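Long-range contacts in alternansucrase (Leuconostoc mesenteroides, PDB 6HVG), which is a large multidomain enzyme of glycoside hydrolase family 70, carrying a TIM-barrel catalytic domain and choline-binding-type repeats on one chain: residues A[911-916]-A[928-933]; A[698-703]-A[866-871]; A[941-946]-A[953-958]; A[804-809]-A[998-1003]. All blocks are in the same frame, centred on the assembly; numbering follows the deposited sequence.

Interactions 1 and 4 are buried, interaction 3 is partly buried and interaction 2 lies at the surface. Interaction 1 is aliphatic packing between two sheets, whereas interaction 3 is a hairpin held by backbone bonds and an arginine. Both reach the same antiparallel sheet, and Met932 of one packs on Tyr941 of the other. Interactions 2 and 4 join loop and helix of the barrel region to the same sheet's strands and connections, the first through a tryptophan face, the second through an asparagine amide. Arg698, in the 698-703 segment of interaction 2, reaches Asn916 of interaction 1 and Tyr805 of interaction 4. Strand 1003-1009 starts in interaction 4 and pairs with strand 910-915 of interaction 1.

Interaction 1: residues A[911-916]-A[928-933]; sequences GVIVGN and ITLHMG
Ile913 and Leu930 meet with no flat group between them, and the one aromatic ring of the two segments, that of His931, stays with its own strand: Thr929 CG2 lies 4.0 Å above one face of the His931 ring, offset toward its rim. The contact itself is aliphatic. Ile913 sets CG1 beside its backbone N (chi1 -53°) and runs on extended, so that its CG1-CD1 bond lies against the forked end of Leu930. Leu930 CD1 meets Ile913 CD1 at 3.7 Å, and Leu930 CD2 meets Ile913 CG1 at the same distance. Past the strand end, Met932 bends at both chi2 and chi3 and brings its CE to 3.4 Å from Gly911 CA. Leu930 CD1 comes within 4.0 Å of that same CA, both methyls packing against the side-chain-free Gly911. Strands 911-915 and 928-931 run roughly antiparallel, their axes 149° apart and 8.1 Å at closest approach, yet share no hydrogen bond. This is face-to-face packing of two sheets, consistent with the beta-sandwich domain that accompanies the barrel in this family. Strand 910-915 lies between 881-885 and 1003-1009, bonded to both, while 927-931 pairs with 971-975; Val912 and Val914 point from the other face of their strand onto helix 807-814.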
loop_
_atom_site.group_PDB
_atom_site.type_symbol
_atom_site.label_atom_id
_atom_site.label_comp_id
_atom_site.label_asym_id
_atom_site.label_seq_id
_atom_site.Cartn_x
_atom_site.Cartn_y
_atom_site.Cartn_z
ATOM N N GLY A 911 -5.107 5.809 41.102
ATOM C CA GLY A 911 -3.708 5.407 41.030
ATOM C C GLY A 911 -3.540 4.261 40.058
ATOM O O GLY A 911 -4.244 3.254 40.152
ATOM N N VAL A 912 -2.633 4.421 39.100
ATOM C CA VAL A 912 -2.389 3.392 38.087
ATOM C C VAL A 912 -0.913 2.981 38.071
ATOM O O VAL A 912 -0.022 3.833 38.029
ATOM C CB VAL A 912 -2.802 3.860 36.705
ATOM C CG1 VAL A 912 -2.590 2.750 35.676
ATOM C CG2 VAL A 912 -4.253 4.281 36.735
ATOM N N ILE A 913 -0.691 1.666 38.156
ATOM C CA ILE A 913 0.620 1.057 38.068
ATOM C C ILE A 913 0.609 0.091 36.886
ATOM O O ILE A 913 -0.266 -0.775 36.811
ATOM C CB ILE A 913 0.964 0.276 39.347
ATOM C CG1 ILE A 913 0.792 1.174 40.578
ATOM C CG2 ILE A 913 2.393 -0.253 39.265
ATOM C CD1 ILE A 913 0.813 0.414 41.879
ATOM N N VAL A 914 1.588 0.212 35.990
ATOM C CA VAL A 914 1.652 -0.655 34.811
ATOM C C VAL A 914 3.082 -1.038 34.447
ATOM O O VAL A 914 3.999 -0.255 34.595
ATOM C CB VAL A 914 0.916 -0.025 33.614
ATOM C CG1 VAL A 914 1.236 1.438 33.508
ATOM C CG2 VAL A 914 1.224 -0.732 32.303
ATOM N N GLY A 915 3.245 -2.275 33.988
ATOM C CA GLY A 915 4.533 -2.799 33.548
ATOM C C GLY A 915 4.404 -3.586 32.265
ATOM O O GLY A 915 3.319 -4.051 31.929
ATOM N N ASN A 916 5.524 -3.742 31.560
ATOM C CA ASN A 916 5.582 -4.448 30.265
ATOM C C ASN A 916 6.453 -5.684 30.318
ATOM O O ASN A 916 6.929 -6.147 29.290
ATOM C CB ASN A 916 6.112 -3.503 29.179
ATOM C CG ASN A 916 7.491 -2.946 29.502
ATOM O OD1 ASN A 916 8.241 -3.509 30.294
ATOM N ND2 ASN A 916 7.825 -1.829 28.878
ATOM N N ILE A 928 7.459 -0.294 46.003
ATOM C CA ILE A 928 6.937 0.528 44.911
ATOM C C ILE A 928 5.815 1.427 45.410
ATOM O O ILE A 928 4.896 0.977 46.078
ATOM C CB ILE A 928 6.499 -0.349 43.726
ATOM C CG1 ILE A 928 7.746 -0.800 42.975
ATOM C CG2 ILE A 928 5.591 0.414 42.775
ATOM C CD1 ILE A 928 7.460 -1.803 41.895
ATOM N N THR A 929 5.905 2.712 45.068
ATOM C CA THR A 929 5.038 3.724 45.669
ATOM C C THR A 929 4.184 4.537 44.691
ATOM O O THR A 929 4.645 4.994 43.646
ATOM C CB THR A 929 5.858 4.721 46.499
ATOM O OG1 THR A 929 6.706 4.005 47.398
ATOM C CG2 THR A 929 4.939 5.599 47.292
ATOM N N LEU A 930 2.929 4.711 45.077
ATOM C CA LEU A 930 2.002 5.623 44.423
ATOM C C LEU A 930 1.817 6.866 45.277
ATOM O O LEU A 930 1.210 6.807 46.324
ATOM C CB LEU A 930 0.639 4.963 44.254
ATOM C CG LEU A 930 0.413 3.990 43.094
ATOM C CD1 LEU A 930 -0.972 3.388 43.201
ATOM C CD2 LEU A 930 0.588 4.668 41.748
ATOM N N HIS A 931 2.321 8.003 44.824
ATOM C CA HIS A 931 2.144 9.241 45.572
ATOM C C HIS A 931 0.750 9.826 45.265
ATOM O O HIS A 931 0.583 10.704 44.411
ATOM C CB HIS A 931 3.271 10.250 45.261
ATOM C CG HIS A 931 4.643 9.719 45.508
ATOM N ND1 HIS A 931 5.383 9.092 44.528
ATOM C CD2 HIS A 931 5.403 9.709 46.624
ATOM C CE1 HIS A 931 6.542 8.717 45.032
ATOM N NE2 HIS A 931 6.577 9.080 46.304
ATOM N N MET A 932 -0.238 9.328 45.998
ATOM C CA MET A 932 -1.626 9.756 45.866
ATOM C C MET A 932 -1.839 11.211 46.274
ATOM O O MET A 932 -2.880 11.776 45.982
ATOM C CB MET A 932 -2.524 8.888 46.744
ATOM C CG MET A 932 -2.613 7.430 46.318
ATOM S SD MET A 932 -3.486 7.231 44.755
ATOM C CE MET A 932 -2.137 6.931 43.689
ATOM N N GLY A 933 -0.891 11.771 47.022
ATOM C CA GLY A 933 -0.852 13.196 47.283
ATOM C C GLY A 933 -1.204 13.590 48.697
ATOM O O GLY A 933 -1.914 12.892 49.390
#

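Interaction 2: residues A[698-703]-A[866-871]; sequences RSNMWY and TDSSGK
The backbones of Asn700-Trp702 and Thr866-Lys871 pass one another without strand pairing, Trp702 CA lying 5.8 Å from Thr866 CA at one end and Asn700 lying nearest Lys871 at the other. Trp702 has the largest share of the contact. Its CG is anti to the backbone N (chi1 -173°), which swings the indole out over the Ser869-Gly870 link. Gly870 CA sits 3.5 Å from the centroid of the six-membered ring of Trp702, 15° off the normal, a CH-pi contact over the face. Ser869 O lies over the same face, nearer the rim. Thr866 comes to the edge instead, with OG1 3.6 Å from Trp702 CD1 and near the ring plane, while its CG2 leans on the backbone between Met701 and Trp702. The contact thereby joins a loop that follows barrel helix 681-692 to the connection between strands 862-866 and 881-885 of the large antiparallel sheet. Asn700 adds the polar bond: its ND2 donates to Gly870 O at 3.1 Å, N-H...O angle 142°, in the carbonyl plane but tilted from its own amide plane. Lys871 O lies at a like distance from that nitrogen. At the solvent side, the aliphatic part of Lys871 slants past the hydroxyl of Tyr703, whose ring carries Trp702 CE3 4.0 Å above its centre. Behind the loop, Ser690 OG bonds the carbonyls of Ser699 and Asn700, and Met701 N is hydrogen-bonded to Asp879 OD2.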
loop_
_atom_site.group_PDB
_atom_site.type_symbol
_atom_site.label_atom_id
_atom_site.label_comp_id
_atom_site.label_asym_id
_atom_site.label_seq_id
_atom_site.Cartn_x
_atom_site.Cartn_y
_atom_site.Cartn_z
ATOM N N ARG A 698 10.686 -4.504 24.158
ATOM C CA ARG A 698 9.794 -3.358 24.124
ATOM C C ARG A 698 10.540 -2.185 24.698
ATOM O O ARG A 698 11.414 -2.385 25.520
ATOM C CB ARG A 698 8.577 -3.677 24.976
ATOM C CG ARG A 698 7.698 -4.779 24.403
ATOM C CD ARG A 698 6.534 -5.113 25.338
ATOM N NE ARG A 698 5.699 -6.180 24.782
ATOM C CZ ARG A 698 5.012 -7.072 25.498
ATOM N NH1 ARG A 698 5.021 -7.049 26.830
ATOM N NH2 ARG A 698 4.306 -8.016 24.880
ATOM N N SER A 699 10.218 -0.972 24.269
ATOM C CA SER A 699 10.792 0.211 24.898
ATOM C C SER A 699 10.292 0.340 26.351
ATOM O O SER A 699 9.154 -0.033 26.691
ATOM C CB SER A 699 10.432 1.470 24.117
ATOM O OG SER A 699 10.605 1.276 22.737
ATOM N N ASN A 700 11.161 0.821 27.221
ATOM C CA ASN A 700 10.785 1.018 28.602
ATOM C C ASN A 700 9.628 2.004 28.787
ATOM O O ASN A 700 9.409 2.909 27.968
ATOM C CB ASN A 700 11.981 1.501 29.407
ATOM C CG ASN A 700 12.926 0.386 29.752
ATOM O OD1 ASN A 700 12.742 -0.752 29.332
ATOM N ND2 ASN A 700 13.969 0.715 30.494
ATOM N N MET A 701 8.887 1.803 29.873
ATOM C CA MET A 701 7.809 2.691 30.250
ATOM C C MET A 701 8.351 4.095 30.487
ATOM O O MET A 701 7.623 5.065 30.334
ATOM C CB MET A 701 7.122 2.187 31.510
ATOM C CG MET A 701 6.549 0.779 31.424
ATOM S SD MET A 701 5.279 0.517 30.181
ATOM C CE MET A 701 3.979 1.558 30.829
ATOM N N TRP A 702 9.625 4.201 30.863
ATOM C CA TRP A 702 10.345 5.488 30.936
ATOM C C TRP A 702 10.037 6.419 29.770
ATOM O O TRP A 702 9.904 7.616 29.966
ATOM C CB TRP A 702 11.871 5.266 30.993
ATOM C CG TRP A 702 12.688 6.520 31.241
ATOM C CD1 TRP A 702 12.810 7.204 32.434
ATOM C CD2 TRP A 702 13.500 7.225 30.300
ATOM N NE1 TRP A 702 13.636 8.301 32.279
ATOM C CE2 TRP A 702 14.073 8.334 30.980
ATOM C CE3 TRP A 702 13.797 7.040 28.944
ATOM C CZ2 TRP A 702 14.926 9.235 30.348
ATOM C CZ3 TRP A 702 14.633 7.947 28.313
ATOM C CH2 TRP A 702 15.185 9.034 29.020
ATOM N N TYR A 703 9.917 5.872 28.565
ATOM C CA TYR A 703 9.705 6.706 27.377
ATOM C C TYR A 703 8.396 7.501 27.383
ATOM O O TYR A 703 8.319 8.547 26.737
ATOM C CB TYR A 703 9.843 5.885 26.087
ATOM C CG TYR A 703 11.289 5.532 25.789
ATOM C CD1 TYR A 703 12.163 6.486 25.291
ATOM C CD2 TYR A 703 11.788 4.248 26.032
ATOM C CE1 TYR A 703 13.482 6.179 25.031
ATOM C CE2 TYR A 703 13.106 3.936 25.786
ATOM C CZ TYR A 703 13.944 4.908 25.288
ATOM O OH TYR A 703 15.243 4.601 25.040
ATOM N N THR A 866 8.396 6.735 36.788
ATOM C CA THR A 866 8.773 5.344 36.553
ATOM C C THR A 866 9.927 4.989 37.441
ATOM O O THR A 866 10.773 5.843 37.744
ATOM C CB THR A 866 9.217 5.049 35.091
ATOM O OG1 THR A 866 10.283 5.922 34.705
ATOM C CG2 THR A 866 8.053 5.181 34.088
ATOM N N ASP A 867 9.963 3.729 37.855
ATOM C CA ASP A 867 11.096 3.225 38.589
ATOM C C ASP A 867 12.199 2.953 37.577
ATOM O O ASP A 867 12.590 1.815 37.368
ATOM C CB ASP A 867 10.714 1.964 39.350
ATOM C CG ASP A 867 11.835 1.458 40.238
ATOM O OD1 ASP A 867 12.671 2.276 40.702
ATOM O OD2 ASP A 867 11.894 0.227 40.419
ATOM N N SER A 868 12.673 4.021 36.934
ATOM C CA SER A 868 13.599 3.919 35.824
ATOM C C SER A 868 14.150 5.293 35.463
ATOM O O SER A 868 13.506 6.314 35.689
ATOM C CB SER A 868 12.885 3.320 34.618
ATOM O OG SER A 868 13.731 3.335 33.493
ATOM N N SER A 869 15.354 5.313 34.905
ATOM C CA SER A 869 16.042 6.554 34.560
ATOM C C SER A 869 16.431 6.633 33.084
ATOM O O SER A 869 17.000 7.638 32.655
ATOM C CB SER A 869 17.303 6.669 35.420
ATOM O OG SER A 869 17.961 7.911 35.225
ATOM N N GLY A 870 16.108 5.603 32.297
ATOM C CA GLY A 870 16.480 5.585 30.872
ATOM C C GLY A 870 16.255 4.243 30.202
ATOM O O GLY A 870 15.438 3.449 30.652
ATOM N N LYS A 871 16.994 3.990 29.120
ATOM C CA LYS A 871 16.994 2.684 28.426
ATOM C C LYS A 871 17.337 1.500 29.341
ATOM O O LYS A 871 16.743 0.434 29.210
ATOM C CB LYS A 871 18.042 2.676 27.310
ATOM C CG LYS A 871 17.886 3.715 26.213
ATOM C CD LYS A 871 18.920 3.542 25.095
ATOM C CE LYS A 871 20.330 3.930 25.545
ATOM N NZ LYS A 871 21.369 3.669 24.507
#

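Interaction 3: residues A[941-946]-A[953-958]; sequences YRALVL and DVYDSD
Arg942 reaches across to Tyr955 and Asp958 by folding back at its base: CG stands between the backbone N and the carbonyl carbon (chi1 65°), and a second bend at chi2 (90°) turns the guanidinium over the 955-958 backbone. Arg942 NE makes a salt bridge to Asp958 OD1 at 2.7 Å. Asp958 OD1 is met nearly along its C-O axis and the two planes stand 76° apart, a one-oxygen contact and not a flat two-pronged pair; the other oxygen, OD2, is taken by the backbone N of Gly1011. Arg942 NH1 bonds two carbonyls near the guanidinium plane, Ala943 O at 3.1 Å and Tyr955 O at 2.9 Å, the latter from above the carbonyl plane. Ser957 C lies 3.6 Å over the Arg942 guanidinium centre, so a peptide group covers one face. With three bonds at two nitrogens, the guanidinium's rotation is probably fixed. Tyr955, its CG beside the backbone N, brings CD2 to 4.0 Å from Ala943 CB and its ring toward Leu946 CD1. Val945 and Val954 lie side by side, their CG2 methyls 4.1 Å apart, in a non-hydrogen-bonded pair. Leu946 and Asp953 form the hydrogen-bonded pair, giving and accepting a backbone bond each way, and Tyr955 N donates to Leu944 O at 2.9 Å. Helix 844-857 receives Leu944 and Val954. Residues 945-946 and 953-954 pair as an antiparallel beta hairpin; its first strand turns a corner at a classic beta bulge against the neighbouring strand 1003-1009, where Leu944 and Val945 both face Val1006.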
loop_
_atom_site.group_PDB
_atom_site.type_symbol
_atom_site.label_atom_id
_atom_site.label_comp_id
_atom_site.label_asym_id
_atom_site.label_seq_id
_atom_site.Cartn_x
_atom_site.Cartn_y
_atom_site.Cartn_z
ATOM N N TYR A 941 -7.622 3.263 50.597
ATOM C CA TYR A 941 -7.815 3.050 49.166
ATOM C C TYR A 941 -8.122 1.561 48.896
ATOM O O TYR A 941 -7.687 0.693 49.635
ATOM C CB TYR A 941 -6.570 3.500 48.392
ATOM C CG TYR A 941 -6.510 4.984 48.129
ATOM C CD1 TYR A 941 -6.170 5.878 49.129
ATOM C CD2 TYR A 941 -6.793 5.497 46.874
ATOM C CE1 TYR A 941 -6.134 7.235 48.888
ATOM C CE2 TYR A 941 -6.750 6.855 46.626
ATOM C CZ TYR A 941 -6.423 7.718 47.643
ATOM O OH TYR A 941 -6.400 9.063 47.375
ATOM N N ARG A 942 -8.904 1.295 47.850
ATOM C CA ARG A 942 -9.216 -0.071 47.430
ATOM C C ARG A 942 -8.960 -0.284 45.950
ATOM O O ARG A 942 -9.095 0.633 45.151
ATOM C CB ARG A 942 -10.673 -0.425 47.738
ATOM C CG ARG A 942 -11.752 0.360 46.987
ATOM C CD ARG A 942 -12.164 -0.289 45.682
ATOM N NE ARG A 942 -13.355 0.337 45.100
ATOM C CZ ARG A 942 -13.917 -0.051 43.956
ATOM N NH1 ARG A 942 -13.378 -1.029 43.224
ATOM N NH2 ARG A 942 -15.026 0.530 43.518
ATOM N N ALA A 943 -8.583 -1.505 45.597
ATOM C CA ALA A 943 -8.280 -1.851 44.218
ATOM C C ALA A 943 -9.515 -1.841 43.336
ATOM O O ALA A 943 -10.562 -2.289 43.741
ATOM C CB ALA A 943 -7.608 -3.225 44.168
ATOM N N LEU A 944 -9.362 -1.287 42.143
ATOM C CA LEU A 944 -10.358 -1.390 41.093
ATOM C C LEU A 944 -10.043 -2.581 40.171
ATOM O O LEU A 944 -10.941 -3.293 39.710
ATOM C CB LEU A 944 -10.356 -0.098 40.274
ATOM C CG LEU A 944 -11.434 0.051 39.201
ATOM C CD1 LEU A 944 -12.779 0.410 39.836
ATOM C CD2 LEU A 944 -11.022 1.117 38.205
ATOM N N VAL A 945 -8.754 -2.804 39.951
ATOM C CA VAL A 945 -8.257 -3.737 38.963
ATOM C C VAL A 945 -6.872 -4.217 39.413
ATOM O O VAL A 945 -5.996 -3.391 39.697
ATOM C CB VAL A 945 -8.197 -3.018 37.592
ATOM C CG1 VAL A 945 -7.038 -3.492 36.719
ATOM C CG2 VAL A 945 -9.527 -3.170 36.858
ATOM N N LEU A 946 -6.686 -5.543 39.502
ATOM C CA LEU A 946 -5.374 -6.160 39.828
ATOM C C LEU A 946 -5.080 -7.379 38.967
ATOM O O LEU A 946 -5.918 -8.277 38.857
ATOM C CB LEU A 946 -5.325 -6.607 41.275
ATOM C CG LEU A 946 -5.128 -5.539 42.336
ATOM C CD1 LEU A 946 -5.145 -6.222 43.686
ATOM C CD2 LEU A 946 -3.828 -4.761 42.163
ATOM N N ASP A 953 -8.348 -9.388 37.763
ATOM C CA ASP A 953 -9.549 -9.272 38.578
ATOM C C ASP A 953 -10.083 -7.853 38.511
ATOM O O ASP A 953 -9.324 -6.899 38.493
ATOM C CB ASP A 953 -9.265 -9.630 40.039
ATOM C CG ASP A 953 -8.978 -11.117 40.247
ATOM O OD1 ASP A 953 -9.533 -11.965 39.513
ATOM O OD2 ASP A 953 -8.199 -11.438 41.174
ATOM N N VAL A 954 -11.407 -7.739 38.477
ATOM C CA VAL A 954 -12.112 -6.456 38.446
ATOM C C VAL A 954 -13.026 -6.354 39.677
ATOM O O VAL A 954 -13.815 -7.259 39.954
ATOM C CB VAL A 954 -12.957 -6.337 37.157
ATOM C CG1 VAL A 954 -13.858 -5.115 37.205
ATOM C CG2 VAL A 954 -12.048 -6.308 35.936
ATOM N N TYR A 955 -12.928 -5.245 40.401
ATOM C CA TYR A 955 -13.708 -5.058 41.631
ATOM C C TYR A 955 -14.733 -3.955 41.422
ATOM O O TYR A 955 -14.370 -2.793 41.214
ATOM C CB TYR A 955 -12.773 -4.739 42.804
ATOM C CG TYR A 955 -11.747 -5.825 43.044
ATOM C CD1 TYR A 955 -12.122 -7.053 43.573
ATOM C CD2 TYR A 955 -10.411 -5.642 42.709
ATOM C CE1 TYR A 955 -11.202 -8.074 43.768
ATOM C CE2 TYR A 955 -9.481 -6.662 42.885
ATOM C CZ TYR A 955 -9.886 -7.868 43.424
ATOM O OH TYR A 955 -8.981 -8.865 43.633
ATOM N N ASP A 956 -16.010 -4.319 41.487
ATOM C CA ASP A 956 -17.101 -3.410 41.080
ATOM C C ASP A 956 -17.468 -2.392 42.150
ATOM O O ASP A 956 -18.009 -1.331 41.827
ATOM C CB ASP A 956 -18.349 -4.206 40.673
ATOM C CG ASP A 956 -18.031 -5.331 39.690
ATOM O OD1 ASP A 956 -17.154 -5.129 38.821
ATOM O OD2 ASP A 956 -18.625 -6.425 39.803
ATOM N N SER A 957 -17.171 -2.712 43.410
ATOM C CA SER A 957 -17.464 -1.814 44.528
ATOM C C SER A 957 -16.484 -2.008 45.703
ATOM O O SER A 957 -15.698 -2.952 45.705
ATOM C CB SER A 957 -18.883 -2.078 44.995
ATOM O OG SER A 957 -19.060 -3.456 45.281
ATOM N N ASP A 958 -16.549 -1.137 46.709
ATOM C CA ASP A 958 -15.566 -1.123 47.792
ATOM C C ASP A 958 -15.552 -2.411 48.623
ATOM O O ASP A 958 -14.487 -2.858 49.067
ATOM C CB ASP A 958 -15.824 0.059 48.727
ATOM C CG ASP A 958 -15.576 1.401 48.083
ATOM O OD1 ASP A 958 -14.839 1.453 47.077
ATOM O OD2 ASP A 958 -16.099 2.421 48.598
#

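Interaction 4: residues A[804-809]-A[998-1003]; sequences DYNLPS and ALISGY
Asn806 takes a left-handed backbone conformation (phi 62°), and with CG anti to its carbonyl carbon (chi1 -71°) it presents its amide to Ser1001. Asn806 OD1 accepts from Ser1001 N at 2.7 Å, nearly straight at 166°. Asn806 ND2 donates to Ser1001 O at 2.9 Å; the acceptor lies in the amide plane of Asn806, while the donor stands above the carbonyl plane of Ser1001. One side-chain amide thus holds both polar backbone atoms of a single residue. Asn806 occupies the N-cap position of helix 807-814 but spends its side chain on this loop, making no capping bond. Its own backbone N donates to a water at 3.0 Å, which has a weak link to Ser1001 OG. Ser1001 OG lies 3.5 Å from Tyr805 CD1. Along the first helical turn, Pro808 CG meets Leu999 O at 3.3 Å, and Ile1000, extended from the main chain, sets CD1 3.6 Å from Ser809 OG. The contact ties the start of the helix to the corner leading into sheet strand 1003-1009. Arg698 of the 698-703 loop also joins, in a cation-pi contact with Tyr805 and a weak bond to Ser1001 O. The paired bonds suggest that this buried amide is held in one orientation; its two polar ends are met chiefly by the Ser1001 backbone, with a weak further bond from ND2 to Leu691 O, and the nearby arginine may further polarise the Ser1001 carbonyl.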
loop_
_atom_site.group_PDB
_atom_site.type_symbol
_atom_site.label_atom_id
_atom_site.label_comp_id
_atom_site.label_asym_id
_atom_site.label_seq_id
_atom_site.Cartn_x
_atom_site.Cartn_y
_atom_site.Cartn_z
ATOM N N ASP A 804 -2.830 -7.449 19.450
ATOM C CA ASP A 804 -2.049 -6.575 20.315
ATOM C C ASP A 804 -2.012 -7.046 21.757
ATOM O O ASP A 804 -3.006 -7.539 22.312
ATOM C CB ASP A 804 -2.638 -5.174 20.320
ATOM C CG ASP A 804 -2.192 -4.340 19.144
ATOM O OD1 ASP A 804 -1.545 -4.875 18.232
ATOM O OD2 ASP A 804 -2.461 -3.125 19.141
ATOM N N TYR A 805 -0.856 -6.827 22.378
ATOM C CA TYR A 805 -0.616 -7.150 23.778
ATOM C C TYR A 805 -1.066 -6.009 24.679
ATOM O O TYR A 805 -1.086 -4.862 24.254
ATOM C CB TYR A 805 0.885 -7.398 24.022
ATOM C CG TYR A 805 1.433 -8.597 23.289
ATOM C CD1 TYR A 805 1.398 -9.860 23.868
ATOM C CD2 TYR A 805 2.003 -8.470 22.019
ATOM C CE1 TYR A 805 1.888 -10.966 23.200
ATOM C CE2 TYR A 805 2.482 -9.573 21.338
ATOM C CZ TYR A 805 2.422 -10.818 21.935
ATOM O OH TYR A 805 2.919 -11.914 21.267
ATOM N N ASN A 806 -1.449 -6.335 25.919
ATOM C CA ASN A 806 -1.586 -5.346 26.995
ATOM C C ASN A 806 -2.634 -4.254 26.741
ATOM O O ASN A 806 -2.514 -3.138 27.262
ATOM C CB ASN A 806 -0.231 -4.683 27.350
ATOM C CG ASN A 806 0.713 -5.625 28.062
ATOM O OD1 ASN A 806 0.283 -6.362 28.927
ATOM N ND2 ASN A 806 1.990 -5.566 27.734
ATOM N N LEU A 807 -3.683 -4.578 25.987
ATOM C CA LEU A 807 -4.746 -3.621 25.718
ATOM C C LEU A 807 -5.433 -3.064 26.976
ATOM O O LEU A 807 -5.693 -1.855 27.039
ATOM C CB LEU A 807 -5.768 -4.212 24.749
ATOM C CG LEU A 807 -5.251 -4.279 23.299
ATOM C CD1 LEU A 807 -6.268 -4.916 22.384
ATOM C CD2 LEU A 807 -4.895 -2.910 22.764
ATOM N N PRO A 808 -5.711 -3.918 27.981
ATOM C CA PRO A 808 -6.237 -3.376 29.233
ATOM C C PRO A 808 -5.326 -2.339 29.893
ATOM O O PRO A 808 -5.801 -1.315 30.369
ATOM C CB PRO A 808 -6.367 -4.621 30.116
ATOM C CG PRO A 808 -6.644 -5.705 29.148
ATOM C CD PRO A 808 -5.794 -5.384 27.951
ATOM N N SER A 809 -4.030 -2.607 29.915
ATOM C CA SER A 809 -3.075 -1.705 30.540
ATOM C C SER A 809 -2.995 -0.409 29.758
ATOM O O SER A 809 -2.884 0.671 30.333
ATOM C CB SER A 809 -1.693 -2.382 30.648
ATOM O OG SER A 809 -1.818 -3.749 31.023
ATOM N N ALA A 998 -3.942 -14.160 28.450
ATOM C CA ALA A 998 -4.634 -13.475 27.361
ATOM C C ALA A 998 -4.854 -11.968 27.604
ATOM O O ALA A 998 -4.808 -11.177 26.660
ATOM C CB ALA A 998 -5.967 -14.149 27.065
ATOM N N LEU A 999 -5.089 -11.572 28.852
ATOM C CA LEU A 999 -5.414 -10.171 29.178
ATOM C C LEU A 999 -4.181 -9.278 29.452
ATOM O O LEU A 999 -4.276 -8.045 29.355
ATOM C CB LEU A 999 -6.377 -10.112 30.372
ATOM C CG LEU A 999 -7.734 -10.793 30.165
ATOM C CD1 LEU A 999 -8.404 -11.100 31.492
ATOM C CD2 LEU A 999 -8.655 -9.957 29.293
ATOM N N ILE A 1000 -3.032 -9.869 29.793
ATOM C CA ILE A 1000 -1.847 -9.061 30.096
ATOM C C ILE A 1000 -0.516 -9.787 29.853
ATOM O O ILE A 1000 -0.418 -11.005 29.975
ATOM C CB ILE A 1000 -1.915 -8.503 31.542
ATOM C CG1 ILE A 1000 -0.838 -7.444 31.778
ATOM C CG2 ILE A 1000 -1.788 -9.602 32.579
ATOM C CD1 ILE A 1000 -1.061 -6.593 33.013
ATOM N N SER A 1001 0.493 -8.997 29.497
ATOM C CA SER A 1001 1.888 -9.400 29.478
ATOM C C SER A 1001 2.654 -8.300 30.199
ATOM O O SER A 1001 3.260 -7.429 29.568
ATOM C CB SER A 1001 2.410 -9.540 28.051
ATOM O OG SER A 1001 1.588 -10.413 27.283
ATOM N N GLY A 1002 2.624 -8.362 31.526
ATOM C CA GLY A 1002 3.241 -7.355 32.388
ATOM C C GLY A 1002 2.477 -7.228 33.690
ATOM O O GLY A 1002 1.907 -8.209 34.179
ATOM N N TYR A 1003 2.458 -6.024 34.255
ATOM C CA TYR A 1003 1.695 -5.763 35.490
ATOM C C TYR A 1003 0.652 -4.671 35.288
ATOM O O TYR A 1003 0.875 -3.762 34.496
ATOM C CB TYR A 1003 2.614 -5.343 36.647
ATOM C CG TYR A 1003 1.825 -5.141 37.911
ATOM C CD1 TYR A 1003 1.399 -6.223 38.653
ATOM C CD2 TYR A 1003 1.433 -3.880 38.323
ATOM C CE1 TYR A 1003 0.639 -6.055 39.794
ATOM C CE2 TYR A 1003 0.681 -3.709 39.475
ATOM C CZ TYR A 1003 0.288 -4.802 40.199
ATOM O OH TYR A 1003 -0.460 -4.642 41.339
HETATM O O HOH W 1 -1.478 -9.291 26.549
#